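Long-range contacts in Lmo0740 protein (Listeria monocytogenes, PDB 4RFA), which probably acts as a Crp-family transcription regulator, pairing a cyclic nucleotide-binding-type beta domain with a C-terminal DNA-binding domain in a two-chain assembly: residues F52-Y57 with M105-D110; G56-E61 with H95-M100; F75-N80 with V163-E168. All coordinates share one frame; numbering follows the deposited sequence. Where two conformers were deposited one is given.

Contact 1: F52-Y57 with M105-D110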
loop_
_atom_site.group_PDB
_atom_site.type_symbol
_atom_site.label_atom_id
_atom_site.label_comp_id
_atom_site.label_asym_id
_atom_site.label_seq_id
_atom_site.Cartn_x
_atom_site.Cartn_y
_atom_site.Cartn_z
ATOM N N PHE A 52 14.072 10.256 -2.614
ATOM C CA PHE A 52 13.043 11.063 -3.275
ATOM C C PHE A 52 13.253 11.259 -4.748
ATOM O O PHE A 52 14.291 11.799 -5.168
ATOM C CB PHE A 52 13.023 12.455 -2.664
ATOM C CG PHE A 52 12.164 12.544 -1.483
ATOM C CD1 PHE A 52 10.787 12.603 -1.637
ATOM C CD2 PHE A 52 12.713 12.516 -0.216
ATOM C CE1 PHE A 52 9.961 12.657 -0.531
ATOM C CE2 PHE A 52 11.899 12.573 0.899
ATOM C CZ PHE A 52 10.521 12.648 0.743
ATOM N N ILE A 53 12.253 10.910 -5.536
ATOM C CA ILE A 53 12.342 11.081 -6.983
ATOM C C ILE A 53 11.985 12.525 -7.264
ATOM O O ILE A 53 10.954 13.014 -6.802
ATOM C CB ILE A 53 11.370 10.192 -7.736
ATOM C CG1 ILE A 53 11.440 8.754 -7.232
ATOM C CG2 ILE A 53 11.560 10.341 -9.238
ATOM C CD1 ILE A 53 12.795 8.213 -6.879
ATOM N N VAL A 54 12.850 13.223 -7.978
ATOM C CA VAL A 54 12.553 14.618 -8.333
ATOM C C VAL A 54 12.142 14.710 -9.783
ATOM O O VAL A 54 11.359 15.570 -10.135
ATOM C CB VAL A 54 13.692 15.609 -8.004
ATOM C CG1 VAL A 54 14.077 15.515 -6.541
ATOM C CG2 VAL A 54 14.892 15.358 -8.877
ATOM N N GLU A 55 12.617 13.813 -10.630
ATOM C CA GLU A 55 12.096 13.798 -11.988
ATOM C C GLU A 55 12.198 12.435 -12.615
ATOM O O GLU A 55 13.055 11.641 -12.240
ATOM C CB GLU A 55 12.826 14.849 -12.845
ATOM C CG GLU A 55 14.276 14.575 -13.077
ATOM C CD GLU A 55 14.979 15.662 -13.923
ATOM O OE1 GLU A 55 14.822 16.871 -13.637
ATOM O OE2 GLU A 55 15.712 15.289 -14.873
ATOM N N GLY A 56 11.327 12.160 -13.581
ATOM C CA GLY A 56 11.284 10.846 -14.241
ATOM C C GLY A 56 10.386 9.796 -13.566
ATOM O O GLY A 56 9.802 10.041 -12.513
ATOM N N TYR A 57 10.322 8.610 -14.175
ATOM C CA TYR A 57 9.371 7.575 -13.796
ATOM C C TYR A 57 10.075 6.253 -13.761
ATOM O O TYR A 57 10.984 5.984 -14.538
ATOM C CB TYR A 57 8.199 7.523 -14.795
ATOM C CG TYR A 57 7.342 8.771 -14.761
ATOM C CD1 TYR A 57 7.629 9.880 -15.533
ATOM C CD2 TYR A 57 6.254 8.834 -13.940
ATOM C CE1 TYR A 57 6.827 11.018 -15.475
ATOM C CE2 TYR A 57 5.471 9.938 -13.868
ATOM C CZ TYR A 57 5.762 11.035 -14.627
ATOM O OH TYR A 57 4.929 12.116 -14.520
HETATM N N MSE A 105 16.049 11.307 -11.845
HETATM C CA MSE A 105 16.940 11.869 -10.827
HETATM C C MSE A 105 16.312 11.689 -9.506
HETATM O O MSE A 105 15.139 11.963 -9.344
HETATM C CB MSE A 105 17.080 13.382 -10.912
HETATM C CG MSE A 105 17.848 14.042 -9.734
HETATM SE SE MSE A 105 18.142 15.935 -10.256
HETATM C CE MSE A 105 19.280 15.622 -11.848
ATOM N N LEU A 106 17.102 11.288 -8.533
ATOM C CA LEU A 106 16.620 11.239 -7.166
ATOM C C LEU A 106 17.626 11.726 -6.174
ATOM O O LEU A 106 18.802 11.873 -6.493
ATOM C CB LEU A 106 16.196 9.810 -6.826
ATOM C CG LEU A 106 17.243 8.716 -6.843
ATOM C CD1 LEU A 106 18.187 8.842 -5.662
ATOM C CD2 LEU A 106 16.571 7.365 -6.805
ATOM N N TYR A 107 17.145 11.948 -4.955
ATOM C CA TYR A 107 18.004 12.265 -3.829
ATOM C C TYR A 107 18.041 11.121 -2.827
ATOM O O TYR A 107 17.037 10.576 -2.463
ATOM C CB TYR A 107 17.554 13.582 -3.175
ATOM C CG TYR A 107 18.027 14.778 -3.971
ATOM C CD1 TYR A 107 19.304 15.280 -3.820
ATOM C CD2 TYR A 107 17.219 15.335 -4.946
ATOM C CE1 TYR A 107 19.744 16.356 -4.587
ATOM C CE2 TYR A 107 17.648 16.405 -5.718
ATOM C CZ TYR A 107 18.891 16.912 -5.534
ATOM O OH TYR A 107 19.271 17.957 -6.328
ATOM N N LYS A 108 19.223 10.723 -2.407
ATOM C CA LYS A 108 19.327 9.732 -1.339
ATOM C C LYS A 108 19.567 10.507 -0.075
ATOM O O LYS A 108 20.559 11.219 0.010
ATOM C CB LYS A 108 20.506 8.798 -1.605
ATOM C CG LYS A 108 20.745 7.765 -0.521
ATOM C CD LYS A 108 21.922 6.894 -0.889
ATOM C CE LYS A 108 22.306 5.967 0.256
ATOM N NZ LYS A 108 23.655 5.400 0.009
ATOM N N ILE A 109 18.695 10.342 0.908
ATOM C CA ILE A 109 18.827 11.049 2.165
ATOM C C ILE A 109 18.948 10.133 3.373
ATOM O O ILE A 109 18.086 9.306 3.632
ATOM C CB ILE A 109 17.616 11.946 2.422
ATOM C CG1 ILE A 109 17.383 12.874 1.245
ATOM C CG2 ILE A 109 17.881 12.751 3.664
ATOM C CD1 ILE A 109 15.984 13.385 1.125
ATOM N N ASP A 110 20.005 10.314 4.142
ATOM C CA ASP A 110 20.226 9.486 5.288
ATOM C C ASP A 110 19.007 9.643 6.163
ATOM O O ASP A 110 18.534 10.744 6.408
ATOM C CB ASP A 110 21.529 9.862 5.996
ATOM C CG ASP A 110 21.640 9.235 7.366
ATOM O OD1 ASP A 110 20.843 9.622 8.262
ATOM O OD2 ASP A 110 22.499 8.342 7.520
#
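A classic beta bulge joins Val-54 and Glu-55 to Met-105, here selenomethionine, on the neighbouring antiparallel strand. Val-54 N donates to Met-105 O at 2.9 Å, while Glu-55 N reaches the same oxygen only weakly, at 3.4 Å. The return bond, Met-105 N to Glu-55 O, measures 3.0 Å, and the register shifts by one between Ile-53 and Glu-55. Ahead of the bulge, Phe-52 and Tyr-107 form a regular hydrogen-bonded pair bonded in both directions. These strands, 49-55 and 103-110, are the central pair of a four-stranded antiparallel sheet in the Crp-type beta domain, and helix 11-20 packs on their Phe-52 and Tyr-107 face. At the bulge the two methyls of Val-54 reach Met-105 and Tyr-107. A chi1 of -55° sets CG1 beside the backbone N and CG2 between N and the carbonyl carbon, from where Val-54 CG2 presses on Met-105 CG at 3.3 Å, tighter than usual for carbon atoms. Val-54 CG1 instead meets the Tyr-107 ring edge-on, in its plane, 3.5 Å from CD2 of that ring. Further along, Ile-109 CD1 approaches the Phe-52 ring at its edge, 3.6 Å from Phe-52 CD2. On the reverse face, Ile-53 CD1 touches Leu-106 CB at 3.8 Å.

Contact 2: G56-E61 with H95-M100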
loop_
_atom_site.group_PDB
_atom_site.type_symbol
_atom_site.label_atom_id
_atom_site.label_comp_id
_atom_site.label_asym_id
_atom_site.label_seq_id
_atom_site.Cartn_x
_atom_site.Cartn_y
_atom_site.Cartn_z
ATOM N N GLY A 56 11.327 12.160 -13.581
ATOM C CA GLY A 56 11.284 10.846 -14.241
ATOM C C GLY A 56 10.386 9.796 -13.566
ATOM O O GLY A 56 9.802 10.041 -12.513
ATOM N N TYR A 57 10.322 8.610 -14.175
ATOM C CA TYR A 57 9.371 7.575 -13.796
ATOM C C TYR A 57 10.075 6.253 -13.761
ATOM O O TYR A 57 10.984 5.984 -14.538
ATOM C CB TYR A 57 8.199 7.523 -14.795
ATOM C CG TYR A 57 7.342 8.771 -14.761
ATOM C CD1 TYR A 57 7.629 9.880 -15.533
ATOM C CD2 TYR A 57 6.254 8.834 -13.940
ATOM C CE1 TYR A 57 6.827 11.018 -15.475
ATOM C CE2 TYR A 57 5.471 9.938 -13.868
ATOM C CZ TYR A 57 5.762 11.035 -14.627
ATOM O OH TYR A 57 4.929 12.116 -14.520
ATOM N N ALA A 58 9.702 5.427 -12.819
ATOM C CA ALA A 58 10.148 4.053 -12.859
ATOM C C ALA A 58 8.982 3.117 -12.656
ATOM O O ALA A 58 7.885 3.552 -12.337
ATOM C CB ALA A 58 11.212 3.814 -11.790
ATOM N N ALA A 59 9.247 1.821 -12.803
ATOM C CA ALA A 59 8.256 0.771 -12.560
ATOM C C ALA A 59 8.772 -0.234 -11.599
ATOM O O ALA A 59 9.914 -0.685 -11.721
ATOM C CB ALA A 59 7.905 0.055 -13.865
ATOM N N VAL A 60 7.923 -0.616 -10.657
ATOM C CA VAL A 60 8.222 -1.718 -9.756
ATOM C C VAL A 60 7.622 -3.025 -10.364
ATOM O O VAL A 60 6.417 -3.134 -10.582
ATOM C CB VAL A 60 7.599 -1.449 -8.372
ATOM C CG1 VAL A 60 8.004 -2.489 -7.366
ATOM C CG2 VAL A 60 7.961 -0.043 -7.868
ATOM N N GLU A 61 8.448 -4.032 -10.557
ATOM C CA GLU A 61 8.042 -5.274 -11.215
ATOM C C GLU A 61 7.787 -6.431 -10.264
ATOM O O GLU A 61 8.573 -6.655 -9.357
ATOM C CB GLU A 61 9.159 -5.718 -12.157
ATOM C CG GLU A 61 9.643 -4.616 -13.092
ATOM C CD GLU A 61 10.472 -5.145 -14.258
ATOM O OE1 GLU A 61 10.721 -6.377 -14.292
ATOM O OE2 GLU A 61 10.870 -4.326 -15.123
ATOM N N HIS A 95 10.297 -7.816 -5.545
ATOM C CA HIS A 95 10.032 -6.856 -6.617
ATOM C C HIS A 95 11.382 -6.178 -6.991
ATOM O O HIS A 95 12.300 -6.107 -6.154
ATOM C CB HIS A 95 9.003 -5.793 -6.143
ATOM C CG HIS A 95 7.571 -6.267 -6.082
ATOM N ND1 HIS A 95 7.112 -7.172 -5.143
ATOM C CD2 HIS A 95 6.482 -5.906 -6.811
ATOM C CE1 HIS A 95 5.821 -7.381 -5.325
ATOM N NE2 HIS A 95 5.416 -6.623 -6.331
ATOM N N SER A 96 11.505 -5.695 -8.231
ATOM C CA SER A 96 12.652 -4.841 -8.640
ATOM C C SER A 96 12.153 -3.564 -9.353
ATOM O O SER A 96 10.987 -3.489 -9.716
ATOM C CB SER A 96 13.608 -5.611 -9.537
ATOM O OG SER A 96 13.155 -5.635 -10.869
ATOM N N ILE A 97 13.035 -2.589 -9.562
ATOM C CA ILE A 97 12.642 -1.228 -9.921
ATOM C C ILE A 97 13.377 -0.734 -11.139
ATOM O O ILE A 97 14.557 -0.601 -11.099
ATOM C CB ILE A 97 12.887 -0.266 -8.734
ATOM C CG1 ILE A 97 12.035 -0.727 -7.550
ATOM C CG2 ILE A 97 12.562 1.169 -9.138
ATOM C CD1 ILE A 97 12.224 0.022 -6.250
ATOM N N THR A 98 12.657 -0.452 -12.223
ATOM C CA THR A 98 13.245 -0.165 -13.514
ATOM C C THR A 98 12.821 1.196 -13.997
ATOM O O THR A 98 11.637 1.538 -13.946
ATOM C CB THR A 98 12.732 -1.182 -14.545
ATOM O OG1 THR A 98 13.007 -2.501 -14.076
ATOM C CG2 THR A 98 13.324 -0.976 -15.900
ATOM N N VAL A 99 13.772 1.952 -14.511
ATOM C CA VAL A 99 13.547 3.277 -14.995
ATOM C C VAL A 99 12.835 3.177 -16.314
ATOM O O VAL A 99 13.282 2.460 -17.212
ATOM C CB VAL A 99 14.873 4.040 -15.114
ATOM C CG1 VAL A 99 14.676 5.399 -15.747
ATOM C CG2 VAL A 99 15.465 4.181 -13.708
HETATM N N MSE A 100 11.726 3.902 -16.415
HETATM C CA MSE A 100 10.822 3.815 -17.556
HETATM C C MSE A 100 10.934 4.946 -18.527
HETATM O O MSE A 100 10.539 4.825 -19.713
HETATM C CB MSE A 100 9.413 3.930 -16.993
HETATM C CG MSE A 100 9.048 2.623 -16.349
HETATM SE SE MSE A 100 8.323 1.512 -17.781
HETATM C CE MSE A 100 9.722 0.113 -17.812
#
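Tyr-57 opens the pairing through its backbone, its O accepting from Met-100 N at 2.9 Å, while its ring leads away to meet Phe-180. Ala-58 then pairs with Val-99 without hydrogen bonds, and its methyl CB lies 4.0 Å from Ile-97 CG2. At Ala-59 two backbone bonds with Thr-98 close a hydrogen-bonded pair: Ala-59 N to Thr-98 O is 2.7 Å. Val-60 turns to the other face. The Val-60 and Ile-97 side chains lie side by side, pointing the same way, with Val-60 CG2 4.1 Å from Ile-97 CG1, whereas those of Val-60 and His-95 cross at about a right angle, Val-60 CG1 lying 3.7 Å from His-95 CB. Tyr-140 of the second subunit packs on Val-60 and meets the His-95 ring edge-to-face. Glu-61 N is bonded to Ser-96 O at 2.7 Å. With CG anti to its carbonyl carbon (chi1 -50°), the Glu-61 chain extends beside the strand to Thr-98, whose OG1 donates to Glu-61 OE2 at 3.0 Å from above the carboxylate plane, 61° out of it. Arg-188 forms a salt bridge to the same OE2, so this buried carboxylate oxygen has two partners and its negative charge would probably be favoured. Strand 58-62, flanked by 72-76 and 95-99, is the middle strand of a three-stranded antiparallel sheet, consistent with one half of the Crp-type beta roll.

Contact 3: F75-N80 with V163-E168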
loop_
_atom_site.group_PDB
_atom_site.type_symbol
_atom_site.label_atom_id
_atom_site.label_comp_id
_atom_site.label_asym_id
_atom_site.label_seq_id
_atom_site.Cartn_x
_atom_site.Cartn_y
_atom_site.Cartn_z
ATOM N N PHE A 75 3.783 2.150 -10.557
ATOM C CA PHE A 75 4.768 3.095 -10.996
ATOM C C PHE A 75 5.305 3.953 -9.857
ATOM O O PHE A 75 4.622 4.184 -8.912
ATOM C CB PHE A 75 4.184 3.967 -12.093
ATOM C CG PHE A 75 3.931 3.205 -13.351
ATOM C CD1 PHE A 75 4.984 2.920 -14.221
ATOM C CD2 PHE A 75 2.690 2.674 -13.618
ATOM C CE1 PHE A 75 4.786 2.154 -15.364
ATOM C CE2 PHE A 75 2.475 1.886 -14.763
ATOM C CZ PHE A 75 3.530 1.616 -15.633
ATOM N N VAL A 76 6.517 4.481 -10.031
ATOM C CA VAL A 76 7.160 5.410 -9.120
ATOM C C VAL A 76 7.158 6.746 -9.838
ATOM O O VAL A 76 7.678 6.847 -10.946
ATOM C CB VAL A 76 8.625 4.981 -8.977
ATOM C CG1 VAL A 76 9.473 6.034 -8.250
ATOM C CG2 VAL A 76 8.664 3.618 -8.337
ATOM N N LEU A 77 6.592 7.752 -9.198
ATOM C CA LEU A 77 6.394 9.080 -9.751
ATOM C C LEU A 77 7.318 10.107 -9.102
ATOM O O LEU A 77 7.815 9.883 -7.997
ATOM C CB LEU A 77 4.941 9.528 -9.493
ATOM C CG LEU A 77 3.920 8.416 -9.637
ATOM C CD1 LEU A 77 2.510 8.874 -9.278
ATOM C CD2 LEU A 77 3.921 7.857 -11.055
ATOM N N PRO A 78 7.551 11.237 -9.797
ATOM C CA PRO A 78 8.192 12.384 -9.188
ATOM C C PRO A 78 7.516 12.732 -7.873
ATOM O O PRO A 78 6.286 12.707 -7.798
ATOM C CB PRO A 78 8.006 13.507 -10.248
ATOM C CG PRO A 78 7.853 12.799 -11.547
ATOM C CD PRO A 78 7.052 11.554 -11.148
ATOM N N TYR A 79 8.318 12.971 -6.840
ATOM C CA TYR A 79 7.889 13.321 -5.468
ATOM C C TYR A 79 7.467 12.161 -4.586
ATOM O O TYR A 79 7.096 12.378 -3.427
ATOM C CB TYR A 79 6.826 14.428 -5.474
ATOM C CG TYR A 79 7.217 15.544 -6.404
ATOM C CD1 TYR A 79 8.402 16.238 -6.194
ATOM C CD2 TYR A 79 6.451 15.868 -7.519
ATOM C CE1 TYR A 79 8.813 17.245 -7.045
ATOM C CE2 TYR A 79 6.851 16.878 -8.382
ATOM C CZ TYR A 79 8.035 17.563 -8.135
ATOM O OH TYR A 79 8.467 18.570 -8.971
ATOM N N ASN A 80 7.553 10.933 -5.093
ATOM C CA ASN A 80 7.451 9.749 -4.240
ATOM C C ASN A 80 8.647 9.526 -3.344
ATOM O O ASN A 80 9.804 9.841 -3.702
ATOM C CB ASN A 80 7.274 8.457 -5.076
ATOM C CG ASN A 80 5.932 8.373 -5.782
ATOM O OD1 ASN A 80 5.728 7.532 -6.636
ATOM N ND2 ASN A 80 5.027 9.257 -5.449
ATOM N N VAL A 163 -4.926 9.935 -13.604
ATOM C CA VAL A 163 -4.786 10.646 -12.365
ATOM C C VAL A 163 -3.295 10.817 -12.007
ATOM O O VAL A 163 -2.890 11.895 -11.589
ATOM C CB VAL A 163 -5.525 9.934 -11.227
ATOM C CG1 VAL A 163 -5.199 10.594 -9.872
ATOM C CG2 VAL A 163 -7.024 9.973 -11.481
ATOM N N GLU A 164 -2.488 9.792 -12.161
ATOM C CA GLU A 164 -1.131 9.869 -11.684
ATOM C C GLU A 164 -0.213 10.715 -12.508
ATOM O O GLU A 164 0.616 11.383 -11.990
ATOM C CB GLU A 164 -0.523 8.491 -11.659
ATOM C CG GLU A 164 -0.798 7.724 -10.417
ATOM C CD GLU A 164 -0.409 6.284 -10.544
ATOM O OE1 GLU A 164 0.299 5.924 -11.476
ATOM O OE2 GLU A 164 -0.813 5.512 -9.692
HETATM N N MSE A 165 -0.366 10.654 -13.805
HETATM C CA MSE A 165 0.680 10.926 -14.699
HETATM C C MSE A 165 0.183 11.531 -15.948
HETATM O O MSE A 165 0.931 11.641 -16.906
HETATM C CB MSE A 165 0.888 9.498 -15.078
HETATM C CG MSE A 165 2.312 9.124 -15.297
HETATM SE SE MSE A 165 2.300 7.366 -16.070
HETATM C CE MSE A 165 2.897 6.571 -14.411
ATOM N N GLY A 166 -1.082 11.876 -15.990
ATOM C CA GLY A 166 -1.653 12.370 -17.215
ATOM C C GLY A 166 -1.559 13.863 -17.312
ATOM O O GLY A 166 -1.543 14.545 -16.316
ATOM N N THR A 167 -1.513 14.373 -18.525
ATOM C CA THR A 167 -1.472 15.808 -18.705
ATOM C C THR A 167 -2.558 16.342 -19.635
ATOM O O THR A 167 -2.628 15.980 -20.795
ATOM C CB THR A 167 -0.088 16.264 -19.156
ATOM O OG1 THR A 167 0.534 15.229 -19.911
ATOM C CG2 THR A 167 0.759 16.521 -17.962
ATOM N N GLU A 168 -3.386 17.224 -19.095
ATOM C CA GLU A 168 -4.618 17.691 -19.732
ATOM C C GLU A 168 -4.401 18.563 -20.991
ATOM O O GLU A 168 -3.479 19.375 -21.044
ATOM C CB GLU A 168 -5.455 18.457 -18.700
ATOM C CG GLU A 168 -6.929 18.590 -19.062
ATOM C CD GLU A 168 -7.719 19.417 -18.061
ATOM O OE1 GLU A 168 -7.255 20.518 -17.684
ATOM O OE2 GLU A 168 -8.819 18.975 -17.664
HETATM O O HOH W 1 1.156 3.274 -10.598
#
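Phe-75 and Leu-77 form a corner in which the methyl CE of Met-165 sits against both, and this is the tight part of the contact. Met-165, a selenomethionine, bends at chi3 (-106°), and its CE lies 3.7 Å from Phe-75 CG and equally 3.7 Å from Leu-77 CD2. The selenium stands farther off, 5.4 Å from the centroid of the Phe-75 ring and 15° from its normal, a long Met-aromatic contact with the selenium almost over the ring centre. Tyr-189 also meets this ring, and Tyr-57 and Pro-178 touch Met-165. The other branch of Leu-77 turns to Glu-164: Leu-77 CD1 rests against the aliphatic Glu-164 CG at 3.7 Å, the two side chains crossing at about a right angle. Across this interface the end of helix 150-165 lies against the edge of the beta domain, where strand 72-76 runs into a type II beta turn from Leu-77 to Asn-80. Asn-80 N bonds to Leu-77 O, and Leu-77 N donates to Asn-80 OD1 at 2.7 Å from above the carbonyl plane, closing the same four-residue turn. No hydrogen bond crosses directly; on the looser, polar side one water links the segments, accepting from Phe-75 N at 2.9 Å and donating to Glu-164 OE1, also at 2.9 Å. Glu-164 OE2 is engaged by Arg-138 in a salt bridge, and the same arginine bonds to Phe-75 O.

In the fold
Contacts 1 and 2 start from one continuous run: strand 49-55 leads through Gly-56 and Tyr-57 into 58-62, and their partners 95-99 and 103-110 also follow each other, although the centres lie about 13 Å apart in two different sheets. Contact 3 touches both. Ile-53 O of contact 1 lies 2.6 Å from Tyr-79 N, a probable hydrogen bond to the turn, and Ala-58 O of contact 2 lies 2.8 Å from Val-76 N, another probable one within the three-stranded sheet. The centre of contact 3 is about 14 Å from that of contact 1 and about 13 Å from that of contact 2; of the three, it is the contact whose second segment lies on helix 150-165.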